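Local coordinates for isochorismatase family protein (Enterococcus faecalis, PDB 2A67) that probably acts as a hydrolase of the isochorismatase family, though its substrate and exact reaction are not known, at residues K3-L8 with A38-H43. Numbering follows the deposited sequence.
Sequences KNRALL and AVYRQH
Tyr40 OH is held by two polar partners: it accepts a hydrogen bond from Arg5 NE and makes a second one with Glu105 OE1. The bond from Arg5 NE to Tyr40 OH is 2.9 Å long and nearly straight, with an angle of 165° at the hydrogen. The phenol oxygen sits at the guanidinium edge, close to its plane. The guanidinium and ring planes are 60° apart, and the guanidinium does not stack on the ring. A chi1 of -175° turns CG of Arg5 away from its backbone nitrogen, and the extended chain, crossing the tyrosine at about a right angle, brings NE to the phenol oxygen. Arg5 NH2 forms a salt bridge with the same oxygen, Glu105 OE1, which closes a three-residue polar cluster.

Leu7 covers one face of the ring. Leu7 CB stands 3.6 Å from the centroid of the Tyr40 ring, almost on the normal, in a CH-pi contact. Leu7 CD1 lies 3.9 Å from Tyr40 CE1, and Leu7 CD2 reaches Tyr40 CD1. The backbone of strand 5-10 also packs against the ring, with Leu7 N 3.3 Å from Tyr40 CE2.

The contact joins the first strand and the helix of the beta-alpha-beta unit formed by 5-10, 26-42 and 47-52. Glu105, on the adjacent parallel strand 103-109, ties in a third element. Tyr40 is buried, and its hydroxyl has two polar partners. Glu105 probably offsets the charge of Arg5, whose NH2 also lies close to Arg36 NH2.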
ATOM      1  N   LYS D   3       6.908   8.631 -23.809  1.00 38.88           N
ATOM      2  CA  LYS D   3       6.076   9.832 -23.744  1.00 38.44           C
ATOM      3  C   LYS D   3       5.074   9.744 -22.581  1.00 35.38           C
ATOM      4  O   LYS D   3       4.662   8.651 -22.214  1.00 34.58           O
ATOM      5  CB  LYS D   3       5.351  10.069 -25.081  1.00 39.70           C
ATOM      6  CG  LYS D   3       6.030  11.218 -25.919  1.00 42.39           C
ATOM      7  CD  LYS D   3       5.738  11.122 -27.448  1.00 42.45           C
ATOM      8  CE  LYS D   3       6.628  12.099 -28.261  1.00 45.01           C
ATOM      9  NZ  LYS D   3       6.020  12.400 -29.617  1.00 49.37           N
ATOM     10  N   ASN D   4       4.691  10.898 -22.032  1.00 32.75           N
ATOM     11  CA  ASN D   4       3.762  10.988 -20.877  1.00 30.68           C
ATOM     12  C   ASN D   4       4.255  10.115 -19.739  1.00 28.06           C
ATOM     13  O   ASN D   4       3.498   9.386 -19.111  1.00 27.76           O
ATOM     14  CB  ASN D   4       2.332  10.605 -21.320  1.00 32.11           C
ATOM     15  CG  ASN D   4       1.854  11.413 -22.552  1.00 33.87           C
ATOM     16  OD1 ASN D   4       1.684  10.872 -23.637  1.00 35.42           O
ATOM     17  ND2 ASN D   4       1.639  12.698 -22.369  1.00 32.71           N
ATOM     18  N   ARG D   5       5.543  10.180 -19.498  1.00 26.46           N
ATOM     19  CA  ARG D   5       6.215   9.239 -18.581  1.00 26.11           C
ATOM     20  C   ARG D   5       7.208  10.007 -17.732  1.00 26.23           C
ATOM     21  O   ARG D   5       7.967  10.823 -18.287  1.00 25.20           O
ATOM     22  CB  ARG D   5       6.953   8.123 -19.384  1.00 26.06           C
ATOM     23  CG  ARG D   5       7.592   7.022 -18.476  1.00 25.60           C
ATOM     24  CD  ARG D   5       8.078   5.883 -19.411  1.00 27.01           C
ATOM     25  NE  ARG D   5       9.166   5.095 -18.819  1.00 25.89           N
ATOM     26  CZ  ARG D   5       9.603   3.927 -19.280  1.00 28.51           C
ATOM     27  NH1 ARG D   5       9.014   3.360 -20.346  1.00 28.36           N
ATOM     28  NH2 ARG D   5      10.610   3.314 -18.657  1.00 25.90           N
ATOM     29  N   ALA D   6       7.184   9.772 -16.388  1.00 27.15           N
ATOM     30  CA  ALA D   6       8.100  10.395 -15.462  1.00 27.05           C
ATOM     31  C   ALA D   6       8.813   9.342 -14.647  1.00 27.32           C
ATOM     32  O   ALA D   6       8.277   8.253 -14.399  1.00 28.73           O
ATOM     33  CB  ALA D   6       7.345  11.349 -14.473  1.00 26.84           C
ATOM     34  N   LEU D   7      10.016   9.692 -14.233  1.00 26.52           N
ATOM     35  CA  LEU D   7      10.781   8.945 -13.275  1.00 26.88           C
ATOM     36  C   LEU D   7      10.527   9.588 -11.877  1.00 27.38           C
ATOM     37  O   LEU D   7      10.790  10.787 -11.672  1.00 27.46           O
ATOM     38  CB  LEU D   7      12.247   9.072 -13.615  1.00 25.92           C
ATOM     39  CG  LEU D   7      13.282   8.220 -12.876  1.00 27.53           C
ATOM     40  CD1 LEU D   7      13.021   6.695 -13.088  1.00 26.94           C
ATOM     41  CD2 LEU D   7      14.677   8.594 -13.359  1.00 27.18           C
ATOM     42  N   LEU D   8      10.015   8.781 -10.942  1.00 27.76           N
ATOM     43  CA  LEU D   8       9.646   9.257  -9.646  1.00 27.98           C
ATOM     44  C   LEU D   8      10.597   8.640  -8.606  1.00 28.80           C
ATOM     45  O   LEU D   8      10.553   7.417  -8.368  1.00 27.85           O
ATOM     46  CB  LEU D   8       8.173   8.925  -9.362  1.00 28.16           C
ATOM     47  CG  LEU D   8       7.594   9.444  -8.007  1.00 28.85           C
ATOM     48  CD1 LEU D   8       7.580  10.991  -8.047  1.00 23.86           C
ATOM     49  CD2 LEU D   8       6.184   8.871  -7.826  1.00 28.36           C
ATOM     50  N   ALA D  38      19.830   9.307 -16.643  1.00 28.99           N
ATOM     51  CA  ALA D  38      20.480   9.642 -17.894  1.00 30.28           C
ATOM     52  C   ALA D  38      19.557   9.348 -19.098  1.00 29.54           C
ATOM     53  O   ALA D  38      19.430  10.178 -19.986  1.00 30.11           O
ATOM     54  CB  ALA D  38      21.865   8.922 -18.008  1.00 31.49           C
ATOM     55  N   VAL D  39      18.823   8.244 -19.069  1.00 29.47           N
ATOM     56  CA  VAL D  39      17.854   7.928 -20.175  1.00 30.73           C
ATOM     57  C   VAL D  39      16.715   8.975 -20.213  1.00 30.51           C
ATOM     58  O   VAL D  39      16.299   9.436 -21.261  1.00 29.63           O
ATOM     59  CB  VAL D  39      17.232   6.532 -19.974  1.00 30.54           C
ATOM     60  CG1 VAL D  39      16.017   6.295 -20.872  1.00 28.69           C
ATOM     61  CG2 VAL D  39      18.277   5.397 -20.107  1.00 33.21           C
ATOM     62  N   TYR D  40      16.201   9.357 -19.050  1.00 29.44           N
ATOM     63  CA  TYR D  40      15.154  10.378 -18.997  1.00 28.27           C
ATOM     64  C   TYR D  40      15.629  11.711 -19.532  1.00 29.12           C
ATOM     65  O   TYR D  40      14.883  12.364 -20.272  1.00 29.85           O
ATOM     66  CB  TYR D  40      14.582  10.485 -17.560  1.00 26.88           C
ATOM     67  CG  TYR D  40      13.548   9.420 -17.342  1.00 22.92           C
ATOM     68  CD1 TYR D  40      13.935   8.099 -17.134  1.00 19.63           C
ATOM     69  CD2 TYR D  40      12.192   9.726 -17.379  1.00 22.62           C
ATOM     70  CE1 TYR D  40      13.003   7.083 -16.973  1.00 23.53           C
ATOM     71  CE2 TYR D  40      11.229   8.715 -17.176  1.00 24.12           C
ATOM     72  CZ  TYR D  40      11.647   7.411 -16.979  1.00 26.56           C
ATOM     73  OH  TYR D  40      10.721   6.402 -16.807  1.00 26.96           O
ATOM     74  N   ARG D  41      16.875  12.081 -19.232  1.00 29.54           N
ATOM     75  CA  ARG D  41      17.462  13.356 -19.755  1.00 31.58           C
ATOM     76  C   ARG D  41      17.581  13.356 -21.264  1.00 33.41           C
ATOM     77  O   ARG D  41      17.161  14.310 -21.928  1.00 33.47           O
ATOM     78  CB  ARG D  41      18.834  13.636 -19.141  1.00 31.58           C
ATOM     79  CG  ARG D  41      18.762  13.936 -17.597  1.00 32.45           C
ATOM     80  CD  ARG D  41      19.930  14.822 -17.103  1.00 31.84           C
ATOM     81  NE  ARG D  41      19.938  14.784 -15.653  1.00 32.34           N
ATOM     82  CZ  ARG D  41      18.976  15.287 -14.884  1.00 29.57           C
ATOM     83  NH1 ARG D  41      17.954  15.968 -15.418  1.00 31.54           N
ATOM     84  NH2 ARG D  41      19.064  15.158 -13.577  1.00 32.00           N
ATOM     85  N   GLN D  42      18.113  12.255 -21.794  1.00 34.84           N
ATOM     86  CA  GLN D  42      18.191  12.022 -23.245  1.00 36.91           C
ATOM     87  C   GLN D  42      16.844  12.182 -23.946  1.00 36.50           C
ATOM     88  O   GLN D  42      16.779  12.708 -25.074  1.00 36.76           O
ATOM     89  CB  GLN D  42      18.584  10.576 -23.520  1.00 37.38           C
ATOM     90  CG  GLN D  42      19.925  10.008 -23.046  1.00 39.38           C
ATOM     91  CD  GLN D  42      19.915   8.443 -23.203  1.00 41.89           C
ATOM     92  OE1 GLN D  42      19.236   7.893 -24.108  1.00 46.82           O
ATOM     93  NE2 GLN D  42      20.644   7.737 -22.312  1.00 44.56           N
ATOM     94  N   HIS D  43      15.773  11.667 -23.340  1.00 35.79           N
ATOM     95  CA  HIS D  43      14.439  11.784 -23.944  1.00 36.29           C
ATOM     96  C   HIS D  43      13.720  13.095 -23.581  1.00 36.89           C
ATOM     97  O   HIS D  43      12.619  13.316 -24.046  1.00 37.28           O
ATOM     98  CB  HIS D  43      13.538  10.572 -23.616  1.00 36.53           C
ATOM     99  CG  HIS D  43      13.996   9.263 -24.217  1.00 37.53           C
ATOM    100  ND1 HIS D  43      13.425   8.712 -25.356  1.00 39.45           N
ATOM    101  CD2 HIS D  43      14.973   8.398 -23.838  1.00 37.11           C
ATOM    102  CE1 HIS D  43      14.014   7.556 -25.627  1.00 37.72           C
ATOM    103  NE2 HIS D  43      14.968   7.350 -24.732  1.00 38.48           N
TER